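Local coordinates for protein anthranilate-CoA ligase (PDB 4WV3) that belongs to the ANL superfamily, with an AMP-binding domain and a smaller C-terminal domain, and holds 3UK in its pocket, at residues G316-R330 and S338-L350. Sequence-based numbering, arbitrary orientation.
With 3UK (5'-O-[(S)-[(2-aminobenzoyl)oxy](hydroxy)phosphoryl]adenosine), chain C.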
loop_
_atom_site.group_PDB
_atom_site.type_symbol
_atom_site.label_atom_id
_atom_site.label_comp_id
_atom_site.label_asym_id
_atom_site.label_seq_id
_atom_site.Cartn_x
_atom_site.Cartn_y
_atom_site.Cartn_z
ATOM N N GLY A 316 -9.603 -0.263 5.782
ATOM C CA GLY A 316 -10.147 -0.834 4.566
ATOM C C GLY A 316 -9.120 -1.676 3.835
ATOM O O GLY A 316 -7.941 -1.323 3.784
ATOM N N ILE A 317 -9.561 -2.798 3.275
ATOM C CA ILE A 317 -8.653 -3.679 2.549
ATOM C C ILE A 317 -8.616 -3.366 1.055
ATOM O O ILE A 317 -9.652 -3.251 0.399
ATOM C CB ILE A 317 -8.980 -5.177 2.771
ATOM C CG1 ILE A 317 -8.086 -6.054 1.891
ATOM C CG2 ILE A 317 -10.443 -5.464 2.489
ATOM C CD1 ILE A 317 -8.394 -7.533 1.981
ATOM N N GLY A 318 -7.406 -3.214 0.533
ATOM C CA GLY A 318 -7.202 -3.033 -0.889
ATOM C C GLY A 318 -6.054 -3.900 -1.358
ATOM O O GLY A 318 -5.336 -4.484 -0.547
ATOM N N CYS A 319 -5.887 -3.998 -2.669
ATOM C CA CYS A 319 -4.764 -4.730 -3.235
ATOM C C CYS A 319 -4.302 -4.034 -4.504
ATOM O O CYS A 319 -5.045 -3.250 -5.095
ATOM C CB CYS A 319 -5.140 -6.187 -3.517
ATOM S SG CYS A 319 -6.432 -6.418 -4.757
ATOM N N THR A 320 -3.072 -4.315 -4.915
ATOM C CA THR A 320 -2.497 -3.664 -6.084
ATOM C C THR A 320 -3.214 -4.104 -7.360
ATOM O O THR A 320 -3.302 -3.345 -8.326
ATOM C CB THR A 320 -0.984 -3.935 -6.185
ATOM O OG1 THR A 320 -0.364 -3.641 -4.927
ATOM C CG2 THR A 320 -0.350 -3.074 -7.269
ATOM N N GLU A 321 -3.742 -5.324 -7.350
ATOM C CA GLU A 321 -4.500 -5.841 -8.487
ATOM C C GLU A 321 -5.777 -5.035 -8.721
ATOM O O GLU A 321 -6.251 -4.925 -9.852
ATOM C CB GLU A 321 -4.843 -7.320 -8.288
ATOM C CG GLU A 321 -3.652 -8.269 -8.367
ATOM C CD GLU A 321 -2.884 -8.372 -7.062
ATOM O OE1 GLU A 321 -3.200 -7.620 -6.115
ATOM O OE2 GLU A 321 -1.962 -9.212 -6.983
ATOM N N ASN A 322 -6.329 -4.478 -7.648
ATOM C CA ASN A 322 -7.531 -3.656 -7.732
ATOM C C ASN A 322 -7.184 -2.175 -7.626
ATOM O O ASN A 322 -8.061 -1.312 -7.670
ATOM C CB ASN A 322 -8.515 -4.039 -6.625
ATOM C CG ASN A 322 -9.880 -3.404 -6.811
ATOM O OD1 ASN A 322 -10.454 -3.454 -7.897
ATOM N ND2 ASN A 322 -10.396 -2.786 -5.754
ATOM N N PHE A 323 -5.897 -1.884 -7.470
ATOM C CA PHE A 323 -5.441 -0.506 -7.328
ATOM C C PHE A 323 -5.626 -0.008 -5.898
ATOM O O PHE A 323 -4.667 0.405 -5.247
ATOM C CB PHE A 323 -6.184 0.407 -8.305
ATOM C CG PHE A 323 -5.515 1.735 -8.523
ATOM C CD1 PHE A 323 -4.411 1.841 -9.352
ATOM C CD2 PHE A 323 -5.990 2.876 -7.897
ATOM C CE1 PHE A 323 -3.794 3.061 -9.554
ATOM C CE2 PHE A 323 -5.377 4.099 -8.095
ATOM C CZ PHE A 323 -4.276 4.191 -8.925
ATOM N N HIS A 324 -6.864 -0.047 -5.415
ATOM C CA HIS A 324 -7.170 0.403 -4.058
ATOM C C HIS A 324 -8.280 -0.363 -3.336
ATOM O O HIS A 324 -8.668 -1.456 -3.746
ATOM C CB HIS A 324 -7.478 1.902 -4.085
ATOM C CG HIS A 324 -6.914 2.651 -2.916
ATOM N ND1 HIS A 324 -7.653 2.941 -1.789
ATOM C CD2 HIS A 324 -5.678 3.159 -2.696
ATOM C CE1 HIS A 324 -6.899 3.600 -0.928
ATOM N NE2 HIS A 324 -5.697 3.746 -1.454
ATOM N N ILE A 325 -8.782 0.236 -2.261
ATOM C CA ILE A 325 -9.689 -0.424 -1.323
ATOM C C ILE A 325 -11.027 -0.855 -1.929
ATOM O O ILE A 325 -11.668 -0.091 -2.650
ATOM C CB ILE A 325 -9.937 0.471 -0.085
ATOM C CG1 ILE A 325 -8.616 0.751 0.635
ATOM C CG2 ILE A 325 -10.933 -0.172 0.862
ATOM C CD1 ILE A 325 -8.766 1.536 1.918
ATOM N N PHE A 326 -11.438 -2.086 -1.628
ATOM C CA PHE A 326 -12.708 -2.623 -2.113
ATOM C C PHE A 326 -13.673 -2.990 -0.979
ATOM O O PHE A 326 -14.868 -3.175 -1.209
ATOM C CB PHE A 326 -12.482 -3.814 -3.053
ATOM C CG PHE A 326 -11.561 -4.867 -2.500
ATOM C CD1 PHE A 326 -12.068 -5.983 -1.858
ATOM C CD2 PHE A 326 -10.186 -4.745 -2.635
ATOM C CE1 PHE A 326 -11.224 -6.952 -1.351
ATOM C CE2 PHE A 326 -9.336 -5.711 -2.130
ATOM C CZ PHE A 326 -9.856 -6.816 -1.487
ATOM N N ILE A 327 -13.144 -3.105 0.237
ATOM C CA ILE A 327 -13.969 -3.253 1.434
ATOM C C ILE A 327 -13.456 -2.286 2.490
ATOM O O ILE A 327 -12.296 -2.366 2.890
ATOM C CB ILE A 327 -13.891 -4.670 2.033
ATOM C CG1 ILE A 327 -14.024 -5.739 0.950
ATOM C CG2 ILE A 327 -14.952 -4.853 3.109
ATOM C CD1 ILE A 327 -13.777 -7.144 1.458
ATOM N N SER A 328 -14.312 -1.379 2.949
ATOM C CA SER A 328 -13.867 -0.347 3.880
ATOM C C SER A 328 -14.892 0.016 4.945
ATOM O O SER A 328 -16.082 -0.262 4.804
ATOM C CB SER A 328 -13.472 0.919 3.117
ATOM O OG SER A 328 -13.067 1.943 4.009
ATOM N N ASN A 329 -14.406 0.637 6.015
ATOM C CA ASN A 329 -15.269 1.268 6.998
ATOM C C ASN A 329 -15.624 2.669 6.519
ATOM O O ASN A 329 -15.096 3.137 5.511
ATOM C CB ASN A 329 -14.583 1.336 8.363
ATOM C CG ASN A 329 -14.394 -0.031 8.991
ATOM O OD1 ASN A 329 -15.267 -0.523 9.707
ATOM N ND2 ASN A 329 -13.249 -0.650 8.729
ATOM N N ARG A 330 -16.516 3.336 7.241
ATOM C CA ARG A 330 -16.977 4.662 6.851
ATOM C C ARG A 330 -17.032 5.576 8.064
ATOM O O ARG A 330 -17.202 5.099 9.184
ATOM C CB ARG A 330 -18.359 4.565 6.198
ATOM C CG ARG A 330 -18.343 3.913 4.830
ATOM C CD ARG A 330 -19.656 3.215 4.532
ATOM N NE ARG A 330 -19.610 2.494 3.263
ATOM C CZ ARG A 330 -19.060 1.294 3.106
ATOM N NH1 ARG A 330 -18.502 0.678 4.139
ATOM N NH2 ARG A 330 -19.063 0.711 1.915
ATOM N N SER A 338 -12.533 -4.811 12.065
ATOM C CA SER A 338 -13.080 -5.366 10.832
ATOM C C SER A 338 -12.698 -4.530 9.616
ATOM O O SER A 338 -12.221 -3.403 9.747
ATOM C CB SER A 338 -14.603 -5.469 10.922
ATOM O OG SER A 338 -15.196 -4.183 10.917
ATOM N N SER A 339 -12.919 -5.092 8.431
ATOM C CA SER A 339 -12.643 -4.393 7.183
ATOM C C SER A 339 -13.860 -3.591 6.728
ATOM O O SER A 339 -13.849 -2.988 5.656
ATOM C CB SER A 339 -12.230 -5.383 6.093
ATOM O OG SER A 339 -11.039 -6.064 6.446
ATOM N N GLY A 340 -14.908 -3.601 7.544
ATOM C CA GLY A 340 -16.095 -2.810 7.276
ATOM C C GLY A 340 -17.108 -3.464 6.354
ATOM O O GLY A 340 -17.369 -4.664 6.442
ATOM N N LYS A 341 -17.677 -2.657 5.465
ATOM C CA LYS A 341 -18.740 -3.095 4.569
ATOM C C LYS A 341 -18.274 -3.021 3.117
ATOM O O LYS A 341 -17.317 -2.308 2.810
ATOM C CB LYS A 341 -19.978 -2.214 4.768
ATOM C CG LYS A 341 -20.599 -2.303 6.153
ATOM C CD LYS A 341 -21.384 -3.593 6.324
ATOM C CE LYS A 341 -22.011 -3.683 7.707
ATOM N NZ LYS A 341 -22.916 -2.535 7.987
ATOM N N PRO A 342 -18.940 -3.767 2.218
ATOM C CA PRO A 342 -18.618 -3.711 0.788
ATOM C C PRO A 342 -18.763 -2.303 0.215
ATOM O O PRO A 342 -19.713 -1.595 0.547
ATOM C CB PRO A 342 -19.667 -4.632 0.160
ATOM C CG PRO A 342 -20.018 -5.586 1.238
ATOM C CD PRO A 342 -19.946 -4.803 2.514
ATOM N N VAL A 343 -17.822 -1.910 -0.636
ATOM C CA VAL A 343 -17.871 -0.607 -1.288
ATOM C C VAL A 343 -18.766 -0.667 -2.521
ATOM O O VAL A 343 -18.617 -1.556 -3.359
ATOM C CB VAL A 343 -16.462 -0.137 -1.698
ATOM C CG1 VAL A 343 -16.537 1.160 -2.490
ATOM C CG2 VAL A 343 -15.580 0.030 -0.468
ATOM N N GLU A 344 -19.700 0.276 -2.621
ATOM C CA GLU A 344 -20.629 0.326 -3.745
ATOM C C GLU A 344 -19.887 0.466 -5.072
ATOM O O GLU A 344 -19.087 1.382 -5.255
ATOM C CB GLU A 344 -21.630 1.472 -3.565
ATOM C CG GLU A 344 -22.640 1.610 -4.694
ATOM C CD GLU A 344 -23.569 0.414 -4.806
ATOM O OE1 GLU A 344 -23.783 -0.277 -3.787
ATOM O OE2 GLU A 344 -24.085 0.164 -5.916
ATOM N N GLY A 345 -20.157 -0.456 -5.992
ATOM C CA GLY A 345 -19.443 -0.519 -7.255
ATOM C C GLY A 345 -18.566 -1.756 -7.294
ATOM O O GLY A 345 -18.207 -2.257 -8.361
ATOM N N TYR A 346 -18.222 -2.244 -6.107
ATOM C CA TYR A 346 -17.459 -3.475 -5.960
ATOM C C TYR A 346 -18.358 -4.572 -5.407
ATOM O O TYR A 346 -19.063 -4.372 -4.416
ATOM C CB TYR A 346 -16.268 -3.256 -5.026
ATOM C CG TYR A 346 -15.206 -2.333 -5.585
ATOM C CD1 TYR A 346 -14.828 -2.402 -6.919
ATOM C CD2 TYR A 346 -14.588 -1.389 -4.778
ATOM C CE1 TYR A 346 -13.858 -1.560 -7.431
ATOM C CE2 TYR A 346 -13.617 -0.544 -5.281
ATOM C CZ TYR A 346 -13.256 -0.633 -6.608
ATOM O OH TYR A 346 -12.292 0.210 -7.111
ATOM N N GLU A 347 -18.332 -5.732 -6.054
ATOM C CA GLU A 347 -19.174 -6.851 -5.652
ATOM C C GLU A 347 -18.329 -7.968 -5.041
ATOM O O GLU A 347 -17.317 -8.379 -5.609
ATOM C CB GLU A 347 -19.971 -7.363 -6.852
ATOM C CG GLU A 347 -21.057 -8.359 -6.506
ATOM C CD GLU A 347 -21.928 -8.693 -7.699
ATOM O OE1 GLU A 347 -21.970 -7.886 -8.654
ATOM O OE2 GLU A 347 -22.564 -9.767 -7.687
ATOM N N LEU A 348 -18.751 -8.452 -3.878
ATOM C CA LEU A 348 -17.975 -9.430 -3.118
ATOM C C LEU A 348 -18.602 -10.820 -3.137
ATOM O O LEU A 348 -19.792 -10.973 -3.408
ATOM C CB LEU A 348 -17.826 -8.973 -1.667
ATOM C CG LEU A 348 -16.656 -8.079 -1.256
ATOM C CD1 LEU A 348 -16.239 -7.121 -2.359
ATOM C CD2 LEU A 348 -17.067 -7.310 -0.017
ATOM N N LYS A 349 -17.795 -11.811 -2.862
ATOM C CA LYS A 349 -18.204 -13.203 -2.827
ATOM C C LYS A 349 -17.259 -14.011 -1.929
ATOM O O LYS A 349 -16.105 -13.826 -1.997
ATOM C CB LYS A 349 -18.199 -13.737 -4.243
ATOM C CG LYS A 349 -19.089 -14.918 -4.467
ATOM C CD LYS A 349 -19.484 -15.061 -5.899
ATOM C CE LYS A 349 -18.345 -15.552 -6.714
ATOM N NZ LYS A 349 -18.852 -16.239 -7.895
ATOM N N LEU A 350 -17.778 -14.856 -1.050
ATOM C CA LEU A 350 -16.935 -15.757 -0.269
ATOM C C LEU A 350 -17.195 -17.212 -0.645
ATOM O O LEU A 350 -18.306 -17.715 -0.486
ATOM C CB LEU A 350 -17.160 -15.549 1.229
ATOM C CG LEU A 350 -16.744 -14.189 1.792
ATOM C CD1 LEU A 350 -16.980 -14.138 3.293
ATOM C CD2 LEU A 350 -15.289 -13.893 1.465
HETATM C C10 3UK C . -3.688 -7.397 2.619
HETATM C C15 3UK C . -5.242 -6.220 4.173
HETATM C C17 3UK C . -6.528 -6.838 6.052
HETATM C C21 3UK C . -4.627 -8.349 1.931
HETATM C C26 3UK C . -3.331 -2.144 -0.526
HETATM C C28 3UK C . -4.945 -0.657 0.479
HETATM O O01 3UK C . -1.758 -3.623 0.555
HETATM C C02 3UK C . -2.382 -3.397 -0.458
HETATM O O03 3UK C . -1.994 -4.009 -1.681
HETATM P P04 3UK C . -0.927 -5.189 -1.708
HETATM O O05 3UK C . -0.689 -5.613 -3.192
HETATM O O06 3UK C . -1.432 -6.480 -0.898
HETATM C C07 3UK C . -2.839 -6.699 -0.718
HETATM C C08 3UK C . -3.021 -7.664 0.418
HETATM O O09 3UK C . -2.703 -7.013 1.669
HETATM N N11 3UK C . -4.389 -6.244 3.084
HETATM C C12 3UK C . -4.323 -4.993 2.538
HETATM N N13 3UK C . -5.126 -4.167 3.265
HETATM C C14 3UK C . -5.707 -4.904 4.284
HETATM N N16 3UK C . -5.661 -7.161 5.058
HETATM N N18 3UK C . -7.005 -5.611 6.212
HETATM C C19 3UK C . -6.638 -4.624 5.379
HETATM N N20 3UK C . -7.154 -3.313 5.558
HETATM O O22 3UK C . -4.260 -9.682 2.232
HETATM C C23 3UK C . -4.431 -8.085 0.514
HETATM O O24 3UK C . -4.647 -9.291 -0.246
HETATM O O25 3UK C . 0.390 -4.697 -1.132
HETATM C C27 3UK C . -4.093 -1.786 0.559
HETATM C C29 3UK C . -5.017 0.111 -0.732
HETATM C C30 3UK C . -4.258 -0.249 -1.819
HETATM C C31 3UK C . -3.402 -1.375 -1.740
HETATM N N32 3UK C . -2.593 -1.759 -2.896
HETATM O O HOH W 1 -10.627 1.065 -5.068
#
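Behind the pocket that holds 3UK, the strand 325-328 pairs antiparallel with the short edge strand 341-342. S328 and K341 form the hydrogen-bonded pair, S328 N to K341 O at 3.1 Å and K341 N to S328 O at 3.0 Å, and two residues along each chain V343 N bonds F326 O. Beyond the pair, the N329 side chain bends back so that ND2 gives a fairly straight bond (166°) to S338 O, 3.1 Å away; the oxygen lies in the amide plane, and ND2 also bonds D315 O. R330 lies across K341 at about a right angle, its extended chain setting NH2 2.8 Å from P342 O in a weak, bent bond at the guanidinium edge. K341 NZ turns off to a salt bridge with D333.

This is the outer end of the large mixed sheet in the AMP-binding domain. F326 and I327 both face I317, a classic beta bulge where the chain also turns a corner. I327, with CG1 anti to its carbonyl carbon (chi1 -46°), lays CG1 against L348 CD2 at 3.6 Å, and its CG2 packs by S339 CB. Y346, the last residue of a type II turn that starts at V343, brings CD2 to 3.6 Å from F326 CB, at the base of that side chain. N322 comes from the opposite direction, ND2 over one face of the Y346 ring toward its rim, the amide 71° from the ring plane; that ND2 also bonds H324 O. A water joins Y346 OH to I325 O, and T372 OG1 bonds both Y346 OH and N322 OD1.

On the ligand side, the H324 ring centres one face over 3UK C29, and I317 lies against the adenine. T320 OG1 grips 3UK O05 at 2.6 Å. T320 N is a second donor to that oxygen.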